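Local structure of cysteine protease (Listeria monocytogenes, 5HU4) at residues A[42-47]-A[105-110]; A[83-88]-A[122-127]; A[90-95]-A[118-123]. The protein acts as a class A sortase, a cysteine transpeptidase that cleaves a C-terminal sorting signal and joins surface proteins covalently to the cell wall. All blocks are in the same frame, centred on the assembly; numbering follows the deposited sequence.

Contact 1: A[42-47]-A[105-110]; sequences KGNYPL and RITLIT
Five backbone hydrogen bonds tie Gly43, Tyr45 and Leu47 to the strand of Arg105, Thr107 and Ile109. Arg105 N gives to Gly43 O, Tyr45 N to Arg105 O, Thr107 N to Tyr45 O, Leu47 N to Thr107 O (2.7 Å) and Ile109 N to Leu47 O. The alternation between donor and acceptor is that of parallel strands, whose short segments run 16° apart with axes 4.4 Å from each other. The longest of the five, Thr107 N to Tyr45 O at 3.2 Å, comes from well above the carbonyl plane. Between these bonds Pro46 CA brings its hydrogen to Thr107 O at 3.3 Å. The pairing belongs to the beta-barrel of the sortase fold, where strand 105-111 lies between strands 44-48 and 119-132 and ends at the catalytic Cys111. Polar side chains meet on the face of Asn44, Arg105 and Thr107. Thr107 OG1 donates to Asn44 OD1 across only 2.5 Å, the two side chains crossing at about a right angle. With its CG anti to the backbone N (chi1 -177°), Asn44 swings the amide toward Thr107, while its ND2 is held by the carbonyls of Val97 and Asp99. The aliphatic part of Arg105 runs past this amide, CG 3.5 Å from Asn44 OD1; its guanidinium turns off to a salt bridge with Asp103. Apolar contacts fill the other face: Leu47 CD1 lies 4.1 Å from Ile106 CD1, and Leu47 CB meets the CD2 branch of Leu108. Ile7 of strand 3-9 packs against all three of these side chains.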
ATOM      1  N   LYS A  42      11.392   6.586  -0.511  1.00 26.42           N
ATOM      2  CA  LYS A  42      11.724   7.867  -1.122  1.00 26.41           C
ATOM      3  C   LYS A  42      10.527   8.460  -1.859  1.00 25.33           C
ATOM      4  O   LYS A  42       9.837   7.761  -2.600  1.00 26.00           O
ATOM      5  CB  LYS A  42      12.905   7.711  -2.082  1.00 22.09           C
ATOM      6  N   GLY A  43      10.295   9.753  -1.649  1.00 24.41           N
ATOM      7  CA  GLY A  43       9.193  10.452  -2.285  1.00 24.67           C
ATOM      8  C   GLY A  43       7.854   9.824  -1.960  1.00 26.32           C
ATOM      9  O   GLY A  43       7.626   9.366  -0.840  1.00 26.18           O
ATOM     10  N   ASN A  44       6.962   9.798  -2.943  1.00 26.22           N
ATOM     11  CA  ASN A  44       5.682   9.125  -2.784  1.00 24.76           C
ATOM     12  C   ASN A  44       5.725   7.729  -3.389  1.00 22.51           C
ATOM     13  O   ASN A  44       6.197   7.545  -4.510  1.00 22.23           O
ATOM     14  CB  ASN A  44       4.556   9.942  -3.420  1.00 23.16           C
ATOM     15  CG  ASN A  44       3.191   9.317  -3.206  1.00 22.31           C
ATOM     16  OD1 ASN A  44       2.995   8.525  -2.283  1.00 22.82           O
ATOM     17  ND2 ASN A  44       2.238   9.669  -4.060  1.00 21.80           N
ATOM     18  N   TYR A  45       5.238   6.749  -2.637  1.00 20.69           N
ATOM     19  CA  TYR A  45       5.175   5.376  -3.120  1.00 21.58           C
ATOM     20  C   TYR A  45       3.724   4.916  -3.199  1.00 20.15           C
ATOM     21  O   TYR A  45       3.229   4.251  -2.289  1.00 20.55           O
ATOM     22  CB  TYR A  45       5.983   4.447  -2.210  1.00 20.06           C
ATOM     23  CG  TYR A  45       6.303   3.105  -2.830  1.00 21.87           C
ATOM     24  CD1 TYR A  45       7.399   2.951  -3.669  1.00 21.42           C
ATOM     25  CD2 TYR A  45       5.512   1.994  -2.575  1.00 20.83           C
ATOM     26  CE1 TYR A  45       7.697   1.726  -4.238  1.00 20.86           C
ATOM     27  CE2 TYR A  45       5.801   0.766  -3.140  1.00 22.87           C
ATOM     28  CZ  TYR A  45       6.894   0.638  -3.969  1.00 20.43           C
ATOM     29  OH  TYR A  45       7.184  -0.585  -4.530  1.00 18.55           O
ATOM     30  N   PRO A  46       3.034   5.278  -4.292  1.00 20.02           N
ATOM     31  CA  PRO A  46       1.617   4.936  -4.455  1.00 19.26           C
ATOM     32  C   PRO A  46       1.405   3.458  -4.763  1.00 22.07           C
ATOM     33  O   PRO A  46       2.114   2.887  -5.593  1.00 21.20           O
ATOM     34  CB  PRO A  46       1.183   5.808  -5.634  1.00 20.50           C
ATOM     35  CG  PRO A  46       2.421   5.986  -6.435  1.00 21.31           C
ATOM     36  CD  PRO A  46       3.555   6.032  -5.446  1.00 20.02           C
ATOM     37  N   LEU A  47       0.437   2.850  -4.086  1.00 19.51           N
ATOM     38  CA  LEU A  47       0.105   1.449  -4.309  1.00 19.69           C
ATOM     39  C   LEU A  47      -1.396   1.272  -4.482  1.00 19.60           C
ATOM     40  O   LEU A  47      -2.187   1.816  -3.713  1.00 22.42           O
ATOM     41  CB  LEU A  47       0.607   0.581  -3.151  1.00 22.09           C
ATOM     42  CG  LEU A  47       2.118   0.377  -3.051  1.00 21.31           C
ATOM     43  CD1 LEU A  47       2.489  -0.252  -1.716  1.00 19.23           C
ATOM     44  CD2 LEU A  47       2.610  -0.475  -4.208  1.00 17.05           C
ATOM     45  N   ARG A 105       6.677   9.373   1.631  1.00 24.16           N
ATOM     46  CA  ARG A 105       5.332   8.941   1.989  1.00 22.36           C
ATOM     47  C   ARG A 105       4.885   7.713   1.206  1.00 22.98           C
ATOM     48  O   ARG A 105       5.429   7.405   0.144  1.00 21.60           O
ATOM     49  CB  ARG A 105       4.333  10.074   1.760  1.00 22.65           C
ATOM     50  CG  ARG A 105       4.252  10.519   0.310  1.00 25.54           C
ATOM     51  CD  ARG A 105       2.985  11.309   0.034  1.00 26.72           C
ATOM     52  NE  ARG A 105       2.926  12.542   0.812  1.00 27.87           N
ATOM     53  CZ  ARG A 105       1.832  13.285   0.945  1.00 31.14           C
ATOM     54  NH1 ARG A 105       0.705  12.919   0.349  1.00 28.75           N
ATOM     55  NH2 ARG A 105       1.866  14.393   1.672  1.00 30.88           N
ATOM     56  N   ILE A 106       3.886   7.017   1.742  1.00 21.70           N
ATOM     57  CA  ILE A 106       3.243   5.922   1.029  1.00 20.68           C
ATOM     58  C   ILE A 106       1.775   6.278   0.800  1.00 20.77           C
ATOM     59  O   ILE A 106       1.139   6.913   1.643  1.00 20.83           O
ATOM     60  CB  ILE A 106       3.368   4.581   1.794  1.00 20.40           C
ATOM     61  CG1 ILE A 106       2.944   3.409   0.905  1.00 20.33           C
ATOM     62  CG2 ILE A 106       2.567   4.609   3.090  1.00 19.54           C
ATOM     63  CD1 ILE A 106       3.103   2.054   1.562  1.00 18.34           C
ATOM     64  N   THR A 107       1.247   5.893  -0.357  1.00 21.38           N
ATOM     65  CA  THR A 107      -0.127   6.225  -0.710  1.00 20.93           C
ATOM     66  C   THR A 107      -0.907   4.984  -1.124  1.00 20.16           C
ATOM     67  O   THR A 107      -0.706   4.445  -2.211  1.00 21.65           O
ATOM     68  CB  THR A 107      -0.178   7.261  -1.850  1.00 22.75           C
ATOM     69  OG1 THR A 107       0.585   8.418  -1.481  1.00 25.50           O
ATOM     70  CG2 THR A 107      -1.614   7.672  -2.133  1.00 22.67           C
ATOM     71  N   LEU A 108      -1.800   4.535  -0.248  1.00 21.33           N
ATOM     72  CA  LEU A 108      -2.600   3.346  -0.513  1.00 20.12           C
ATOM     73  C   LEU A 108      -3.931   3.724  -1.156  1.00 21.25           C
ATOM     74  O   LEU A 108      -4.669   4.559  -0.632  1.00 19.80           O
ATOM     75  CB  LEU A 108      -2.837   2.558   0.776  1.00 17.81           C
ATOM     76  CG  LEU A 108      -1.580   2.207   1.576  1.00 18.37           C
ATOM     77  CD1 LEU A 108      -1.908   1.225   2.689  1.00 17.40           C
ATOM     78  CD2 LEU A 108      -0.503   1.650   0.659  1.00 19.24           C
ATOM     79  N   ILE A 109      -4.231   3.104  -2.293  1.00 20.04           N
ATOM     80  CA  ILE A 109      -5.426   3.449  -3.053  1.00 20.17           C
ATOM     81  C   ILE A 109      -6.296   2.231  -3.347  1.00 21.37           C
ATOM     82  O   ILE A 109      -5.815   1.218  -3.857  1.00 20.30           O
ATOM     83  CB  ILE A 109      -5.061   4.130  -4.388  1.00 22.08           C
ATOM     84  CG1 ILE A 109      -4.145   5.331  -4.144  1.00 22.80           C
ATOM     85  CG2 ILE A 109      -6.319   4.555  -5.135  1.00 21.29           C
ATOM     86  CD1 ILE A 109      -3.741   6.058  -5.403  1.00 27.66           C
ATOM     87  N   THR A 110      -7.579   2.340  -3.018  1.00 19.06           N
ATOM     88  CA  THR A 110      -8.544   1.292  -3.323  1.00 22.44           C
ATOM     89  C   THR A 110      -9.918   1.895  -3.591  1.00 23.43           C
ATOM     90  O   THR A 110     -10.184   3.041  -3.226  1.00 24.94           O
ATOM     91  CB  THR A 110      -8.652   0.264  -2.178  1.00 22.39           C
ATOM     92  OG1 THR A 110      -9.334  -0.907  -2.643  1.00 20.61           O
ATOM     93  CG2 THR A 110      -9.399   0.852  -0.988  1.00 24.06           C
TER

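Contact 2: A[83-88]-A[122-127]; sequences TVTETK and VAVGEL
Antiparallel strands 83-88 and 122-127 pair at 131° between their short segments, and a classic beta bulge, in which Thr85 and Glu86 both face Val124, shifts their register by one within this sortase beta-barrel. Val124 O is gripped by two amides, Thr85 N at 2.8 Å in its carbonyl plane and Glu86 N at 3.3 Å. Val84 and Gly125 come close beside the bulge, their CA atoms 3.8 Å apart. On one face the side chains run in pairs that point the same way. Glu86 lays CG against Val124 CB at 3.6 Å, and Lys88 lays CG on Val122 CB at 3.8 Å, its extended chain continuing past Val122 CG1. Over the facing strand Lys88 NZ meets Glu86 OE2, of its own strand, in a 2.8 Å salt bridge, from above the carboxylate plane. The opposite face has Val84 and Thr87, both touching Val65, with Ala123 across from Thr87. At the bulge Thr85 crosses Glu126 at about a right angle: its OG1 lies between the backbone N and carbonyl carbon (chi1 57°), turning the methyl CG2 onto Glu126 CG, 3.7 Å away.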
ATOM      1  N   THR A  83       3.629   5.898   8.891  1.00 23.45           N
ATOM      2  CA  THR A  83       2.548   6.114   9.843  1.00 21.22           C
ATOM      3  C   THR A  83       1.415   6.887   9.180  1.00 23.28           C
ATOM      4  O   THR A  83       1.618   8.001   8.696  1.00 23.28           O
ATOM      5  CB  THR A  83       3.026   6.877  11.092  1.00 21.94           C
ATOM      6  OG1 THR A  83       3.960   6.068  11.818  1.00 26.17           O
ATOM      7  CG2 THR A  83       1.848   7.211  11.995  1.00 20.95           C
ATOM      8  N   VAL A  84       0.228   6.285   9.155  1.00 25.68           N
ATOM      9  CA  VAL A  84      -0.946   6.895   8.539  1.00 25.39           C
ATOM     10  C   VAL A  84      -1.229   8.276   9.120  1.00 25.67           C
ATOM     11  O   VAL A  84      -1.384   8.427  10.330  1.00 26.03           O
ATOM     12  CB  VAL A  84      -2.196   6.009   8.716  1.00 25.59           C
ATOM     13  CG1 VAL A  84      -3.430   6.713   8.171  1.00 26.24           C
ATOM     14  CG2 VAL A  84      -1.995   4.663   8.036  1.00 23.77           C
ATOM     15  N   THR A  85      -1.286   9.282   8.253  1.00 26.62           N
ATOM     16  CA  THR A  85      -1.520  10.651   8.696  1.00 21.84           C
ATOM     17  C   THR A  85      -2.798  11.236   8.105  1.00 26.54           C
ATOM     18  O   THR A  85      -3.350  12.197   8.638  1.00 32.53           O
ATOM     19  CB  THR A  85      -0.337  11.568   8.333  1.00 23.06           C
ATOM     20  OG1 THR A  85      -0.104  11.520   6.920  1.00 24.67           O
ATOM     21  CG2 THR A  85       0.920  11.131   9.066  1.00 25.12           C
ATOM     22  N   GLU A  86      -3.272  10.657   7.006  1.00 25.28           N
ATOM     23  CA  GLU A  86      -4.513  11.121   6.400  1.00 26.38           C
ATOM     24  C   GLU A  86      -5.262   9.992   5.692  1.00 24.87           C
ATOM     25  O   GLU A  86      -4.665   9.135   5.038  1.00 26.41           O
ATOM     26  CB  GLU A  86      -4.230  12.284   5.435  1.00 24.84           C
ATOM     27  CG  GLU A  86      -4.192  11.931   3.957  1.00 32.08           C
ATOM     28  CD  GLU A  86      -3.870  13.129   3.079  1.00 39.67           C
ATOM     29  OE1 GLU A  86      -2.689  13.538   3.037  1.00 37.19           O
ATOM     30  OE2 GLU A  86      -4.798  13.663   2.433  1.00 44.87           O
ATOM     31  N   THR A  87      -6.578   9.979   5.876  1.00 24.32           N
ATOM     32  CA  THR A  87      -7.461   9.045   5.191  1.00 23.42           C
ATOM     33  C   THR A  87      -8.576   9.841   4.527  1.00 27.96           C
ATOM     34  O   THR A  87      -9.169  10.720   5.152  1.00 30.17           O
ATOM     35  CB  THR A  87      -8.068   8.004   6.151  1.00 26.09           C
ATOM     36  OG1 THR A  87      -8.812   8.674   7.176  1.00 26.98           O
ATOM     37  CG2 THR A  87      -6.975   7.161   6.792  1.00 22.91           C
ATOM     38  N   LYS A  88      -8.864   9.540   3.266  1.00 26.04           N
ATOM     39  CA  LYS A  88      -9.826  10.338   2.519  1.00 24.95           C
ATOM     40  C   LYS A  88     -10.487   9.564   1.386  1.00 25.87           C
ATOM     41  O   LYS A  88      -9.979   8.538   0.935  1.00 26.10           O
ATOM     42  CB  LYS A  88      -9.141  11.585   1.955  1.00 27.05           C
ATOM     43  CG  LYS A  88      -8.007  11.282   0.987  1.00 29.74           C
ATOM     44  CD  LYS A  88      -7.276  12.548   0.568  1.00 33.31           C
ATOM     45  CE  LYS A  88      -6.007  12.221  -0.203  1.00 34.89           C
ATOM     46  NZ  LYS A  88      -5.141  13.418  -0.383  1.00 38.38           N
ATOM     47  N   VAL A 122      -8.401   6.714  -0.049  1.00 23.98           N
ATOM     48  CA  VAL A 122      -6.962   6.939  -0.029  1.00 23.10           C
ATOM     49  C   VAL A 122      -6.424   7.023   1.395  1.00 24.11           C
ATOM     50  O   VAL A 122      -6.992   7.710   2.245  1.00 22.90           O
ATOM     51  CB  VAL A 122      -6.586   8.228  -0.784  1.00 22.60           C
ATOM     52  CG1 VAL A 122      -5.076   8.386  -0.847  1.00 24.74           C
ATOM     53  CG2 VAL A 122      -7.174   8.212  -2.183  1.00 22.61           C
ATOM     54  N   ALA A 123      -5.328   6.315   1.646  1.00 21.69           N
ATOM     55  CA  ALA A 123      -4.641   6.385   2.928  1.00 21.37           C
ATOM     56  C   ALA A 123      -3.184   6.790   2.719  1.00 23.03           C
ATOM     57  O   ALA A 123      -2.431   6.099   2.030  1.00 21.03           O
ATOM     58  CB  ALA A 123      -4.727   5.053   3.655  1.00 19.04           C
ATOM     59  N   VAL A 124      -2.796   7.914   3.314  1.00 22.42           N
ATOM     60  CA  VAL A 124      -1.433   8.417   3.192  1.00 20.28           C
ATOM     61  C   VAL A 124      -0.672   8.247   4.503  1.00 24.59           C
ATOM     62  O   VAL A 124      -1.187   8.563   5.578  1.00 26.10           O
ATOM     63  CB  VAL A 124      -1.416   9.905   2.778  1.00 24.01           C
ATOM     64  CG1 VAL A 124      -0.014  10.491   2.903  1.00 23.62           C
ATOM     65  CG2 VAL A 124      -1.947  10.069   1.361  1.00 24.58           C
ATOM     66  N   GLY A 125       0.552   7.735   4.409  1.00 22.10           N
ATOM     67  CA  GLY A 125       1.394   7.565   5.578  1.00 23.51           C
ATOM     68  C   GLY A 125       2.778   8.149   5.377  1.00 22.12           C
ATOM     69  O   GLY A 125       3.424   7.891   4.362  1.00 23.34           O
ATOM     70  N   GLU A 126       3.234   8.939   6.344  1.00 22.33           N
ATOM     71  CA  GLU A 126       4.566   9.530   6.288  1.00 25.20           C
ATOM     72  C   GLU A 126       5.620   8.559   6.812  1.00 25.02           C
ATOM     73  O   GLU A 126       5.382   7.842   7.787  1.00 23.72           O
ATOM     74  CB  GLU A 126       4.608  10.832   7.090  1.00 26.15           C
ATOM     75  CG  GLU A 126       3.632  11.896   6.613  1.00 26.52           C
ATOM     76  CD  GLU A 126       3.999  12.458   5.256  1.00 25.61           C
ATOM     77  OE1 GLU A 126       5.206  12.500   4.935  1.00 25.28           O
ATOM     78  OE2 GLU A 126       3.081  12.862   4.511  1.00 26.20           O
ATOM     79  N   LEU A 127       6.781   8.540   6.164  1.00 23.70           N
ATOM     80  CA  LEU A 127       7.876   7.674   6.589  1.00 25.54           C
ATOM     81  C   LEU A 127       8.379   8.096   7.962  1.00 24.75           C
ATOM     82  O   LEU A 127       8.631   9.278   8.205  1.00 26.70           O
ATOM     83  CB  LEU A 127       9.017   7.703   5.572  1.00 24.99           C
ATOM     84  CG  LEU A 127      10.189   6.751   5.824  1.00 28.60           C
ATOM     85  CD1 LEU A 127       9.760   5.298   5.659  1.00 24.27           C
ATOM     86  CD2 LEU A 127      11.357   7.076   4.901  1.00 27.92           C
TER
HETATM   87  O   HOH W   1       0.090  13.635   5.741  1.00 27.50           O

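Contact 3: A[90-95]-A[118-123]; sequences IDETEV and TKRFVA
Glu92 and Arg120 cross obliquely, with carboxylate and guanidinium planes 77° apart, and Glu92 meets the arginine in two ways. Glu92 CB sits 3.8 Å above the Arg120 guanidinium, over the centre of one face, while Glu92 OE1 reaches Arg120 NH2 in a 2.7 Å salt bridge. With the planes so steeply turned, one oxygen makes the contact, not a paired, side-on one. Arg120 is bent at chi2 (-73°), which folds the guanidinium back along its strand; NH1 then gives a hydrogen bond to Lys119 O, placed above that carbonyl plane, and another to Thr117 O. Several bonds thus fix the rotation of a group whose side chain also touches the catalytic Cys111. The second oxygen, Glu92 OE2, meets Thr118 CG2 at 3.6 Å. The backbone beneath is the end of an antiparallel pair of the sortase beta-barrel, strand 78-91 against strand 119-132: Ile90 and Arg120 exchange two hydrogen bonds, and Glu92 N adds one to Thr118 O (2.7 Å). The chain leaves the sheet here by a type I beta turn from Asp91 to Glu94. Asp91 shapes that departure, its OD1 accepting from Thr93 N at 3.0 Å in an Asx turn. Asp91 OD2 faces Lys119, which brings CE alongside at 3.2 Å, whereas Lys119 NZ stays 4.4 Å from this oxygen, beyond a salt bridge. Ile90, on the face of Arg120, sets CD1 3.7 Å from Val122 CG2, with Val97 packed against both.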
ATOM      1  N   ILE A  90     -11.793  10.171  -2.513  1.00 27.61           N
ATOM      2  CA  ILE A  90     -11.683  11.082  -3.646  1.00 28.41           C
ATOM      3  C   ILE A  90     -12.317  10.495  -4.902  1.00 31.66           C
ATOM      4  O   ILE A  90     -12.631   9.305  -4.952  1.00 32.82           O
ATOM      5  CB  ILE A  90     -10.213  11.427  -3.958  1.00 29.49           C
ATOM      6  CG1 ILE A  90      -9.456  10.174  -4.405  1.00 28.37           C
ATOM      7  CG2 ILE A  90      -9.539  12.049  -2.745  1.00 29.34           C
ATOM      8  CD1 ILE A  90      -8.065  10.456  -4.933  1.00 32.44           C
ATOM      9  N   ASP A  91     -12.503  11.337  -5.914  1.00 30.01           N
ATOM     10  CA  ASP A  91     -12.957  10.872  -7.217  1.00 34.72           C
ATOM     11  C   ASP A  91     -11.770  10.281  -7.972  1.00 34.72           C
ATOM     12  O   ASP A  91     -10.636  10.724  -7.788  1.00 35.11           O
ATOM     13  CB  ASP A  91     -13.598  12.011  -8.013  1.00 35.34           C
ATOM     14  CG  ASP A  91     -14.290  11.527  -9.274  1.00 39.16           C
ATOM     15  OD1 ASP A  91     -13.638  11.495 -10.339  1.00 40.95           O
ATOM     16  OD2 ASP A  91     -15.488  11.179  -9.200  1.00 41.30           O
ATOM     17  N   GLU A  92     -12.030   9.285  -8.815  1.00 32.52           N
ATOM     18  CA  GLU A  92     -10.963   8.566  -9.508  1.00 31.62           C
ATOM     19  C   GLU A  92     -10.177   9.466 -10.455  1.00 32.94           C
ATOM     20  O   GLU A  92      -9.034   9.166 -10.804  1.00 34.19           O
ATOM     21  CB  GLU A  92     -11.540   7.379 -10.281  1.00 32.91           C
ATOM     22  CG  GLU A  92     -12.620   7.755 -11.281  1.00 34.76           C
ATOM     23  CD  GLU A  92     -13.126   6.560 -12.068  1.00 37.84           C
ATOM     24  OE1 GLU A  92     -12.763   5.416 -11.717  1.00 38.01           O
ATOM     25  OE2 GLU A  92     -13.884   6.764 -13.038  1.00 38.50           O
ATOM     26  N   THR A  93     -10.792  10.568 -10.870  1.00 31.98           N
ATOM     27  CA  THR A  93     -10.147  11.494 -11.792  1.00 36.52           C
ATOM     28  C   THR A  93      -9.006  12.268 -11.131  1.00 37.51           C
ATOM     29  O   THR A  93      -8.088  12.725 -11.810  1.00 38.57           O
ATOM     30  CB  THR A  93     -11.161  12.494 -12.382  1.00 38.01           C
ATOM     31  OG1 THR A  93     -12.014  12.979 -11.340  1.00 42.00           O
ATOM     32  CG2 THR A  93     -12.009  11.824 -13.454  1.00 34.74           C
ATOM     33  N   GLU A  94      -9.059  12.420  -9.812  1.00 38.88           N
ATOM     34  CA  GLU A  94      -7.992  13.116  -9.097  1.00 36.06           C
ATOM     35  C   GLU A  94      -6.725  12.281  -9.018  1.00 35.78           C
ATOM     36  O   GLU A  94      -6.482  11.611  -8.007  1.00 40.14           O
ATOM     37  CB  GLU A  94      -8.421  13.473  -7.687  1.00 36.47           C
ATOM     38  CG  GLU A  94      -9.305  14.710  -7.593  1.00 46.56           C
ATOM     39  CD  GLU A  94      -8.521  16.026  -7.698  1.00 49.51           C
ATOM     40  OE1 GLU A  94      -7.344  16.033  -7.276  1.00 51.68           O
ATOM     41  OE2 GLU A  94      -9.087  17.040  -8.196  1.00 56.43           O
ATOM     42  N   VAL A  95      -5.930  12.337 -10.082  1.00 33.12           N
ATOM     43  CA  VAL A  95      -4.721  11.538 -10.209  1.00 34.75           C
ATOM     44  C   VAL A  95      -3.565  12.130  -9.388  1.00 34.54           C
ATOM     45  O   VAL A  95      -2.559  11.464  -9.153  1.00 34.85           O
ATOM     46  CB  VAL A  95      -4.313  11.418 -11.696  1.00 35.38           C
ATOM     47  CG1 VAL A  95      -3.136  10.469 -11.882  1.00 37.13           C
ATOM     48  CG2 VAL A  95      -5.508  10.964 -12.534  1.00 36.66           C
ATOM     49  N   THR A 118     -16.749   5.368  -9.103  1.00 32.57           N
ATOM     50  CA  THR A 118     -15.808   6.376  -9.569  1.00 33.65           C
ATOM     51  C   THR A 118     -15.076   6.994  -8.385  1.00 35.55           C
ATOM     52  O   THR A 118     -14.301   7.934  -8.544  1.00 35.34           O
ATOM     53  CB  THR A 118     -16.513   7.488 -10.364  1.00 34.81           C
ATOM     54  OG1 THR A 118     -17.473   8.142  -9.525  1.00 34.12           O
ATOM     55  CG2 THR A 118     -17.220   6.905 -11.576  1.00 33.29           C
ATOM     56  N   LYS A 119     -15.332   6.459  -7.196  1.00 30.44           N
ATOM     57  CA  LYS A 119     -14.745   6.998  -5.977  1.00 30.28           C
ATOM     58  C   LYS A 119     -13.663   6.081  -5.416  1.00 30.03           C
ATOM     59  O   LYS A 119     -13.776   4.857  -5.475  1.00 29.82           O
ATOM     60  CB  LYS A 119     -15.835   7.241  -4.928  1.00 31.36           C
ATOM     61  CG  LYS A 119     -16.799   8.370  -5.281  1.00 37.61           C
ATOM     62  CD  LYS A 119     -16.125   9.431  -6.149  1.00 45.74           C
ATOM     63  CE  LYS A 119     -17.059  10.595  -6.449  1.00 43.52           C
ATOM     64  NZ  LYS A 119     -17.455  11.341  -5.221  1.00 47.11           N
ATOM     65  N   ARG A 120     -12.612   6.689  -4.877  1.00 27.63           N
ATOM     66  CA  ARG A 120     -11.488   5.944  -4.327  1.00 24.60           C
ATOM     67  C   ARG A 120     -11.247   6.309  -2.870  1.00 27.78           C
ATOM     68  O   ARG A 120     -11.379   7.472  -2.486  1.00 27.13           O
ATOM     69  CB  ARG A 120     -10.217   6.212  -5.138  1.00 27.39           C
ATOM     70  CG  ARG A 120     -10.312   5.850  -6.608  1.00 28.00           C
ATOM     71  CD  ARG A 120     -10.304   4.345  -6.810  1.00 27.79           C
ATOM     72  NE  ARG A 120     -10.534   3.988  -8.206  1.00 26.79           N
ATOM     73  CZ  ARG A 120     -11.737   3.861  -8.754  1.00 29.66           C
ATOM     74  NH1 ARG A 120     -12.828   4.058  -8.025  1.00 30.62           N
ATOM     75  NH2 ARG A 120     -11.853   3.532 -10.034  1.00 33.54           N
ATOM     76  N   PHE A 121     -10.896   5.317  -2.058  1.00 27.31           N
ATOM     77  CA  PHE A 121     -10.448   5.587  -0.699  1.00 23.68           C
ATOM     78  C   PHE A 121      -8.928   5.676  -0.691  1.00 24.66           C
ATOM     79  O   PHE A 121      -8.246   4.821  -1.260  1.00 22.74           O
ATOM     80  CB  PHE A 121     -10.928   4.508   0.275  1.00 22.39           C
ATOM     81  CG  PHE A 121     -10.525   4.759   1.703  1.00 22.98           C
ATOM     82  CD1 PHE A 121      -9.337   4.248   2.206  1.00 25.37           C
ATOM     83  CD2 PHE A 121     -11.332   5.510   2.544  1.00 25.60           C
ATOM     84  CE1 PHE A 121      -8.964   4.481   3.518  1.00 23.34           C
ATOM     85  CE2 PHE A 121     -10.962   5.744   3.857  1.00 25.68           C
ATOM     86  CZ  PHE A 121      -9.779   5.228   4.343  1.00 22.70           C
ATOM     87  N   VAL A 122      -8.401   6.714  -0.049  1.00 23.98           N
ATOM     88  CA  VAL A 122      -6.962   6.939  -0.029  1.00 23.10           C
ATOM     89  C   VAL A 122      -6.424   7.023   1.395  1.00 24.11           C
ATOM     90  O   VAL A 122      -6.992   7.710   2.245  1.00 22.90           O
ATOM     91  CB  VAL A 122      -6.586   8.228  -0.784  1.00 22.60           C
ATOM     92  CG1 VAL A 122      -5.076   8.386  -0.847  1.00 24.74           C
ATOM     93  CG2 VAL A 122      -7.174   8.212  -2.183  1.00 22.61           C
ATOM     94  N   ALA A 123      -5.328   6.315   1.646  1.00 21.69           N
ATOM     95  CA  ALA A 123      -4.641   6.385   2.928  1.00 21.37           C
ATOM     96  C   ALA A 123      -3.184   6.790   2.719  1.00 23.03           C
ATOM     97  O   ALA A 123      -2.431   6.099   2.030  1.00 21.03           O
ATOM     98  CB  ALA A 123      -4.727   5.053   3.655  1.00 19.04           C
TER

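Overall arrangement
Strands 44-48, 105-111, 119-132 and 78-91 are neighbours in that order in one sheet, which holds all three contacts. Contacts 1 and 2, centres about 9 Å apart, are joined by probable hydrogen bonds from Ile106 N to Gly125 O and from Leu108 N to Ala123 O, each 2.8 Å. Contacts 2 and 3 share Val122 and Ala123 and follow the same strand pair, their centres about 14 Å apart. A probable hydrogen bond from Phe121 N to Thr110 O joins contacts 1 and 3. Toward the active site, the side chain of Arg120 is about 4 Å from that of Cys111 and about 8 Å from that of His50; Ile109's is about 7 Å from that of Cys111.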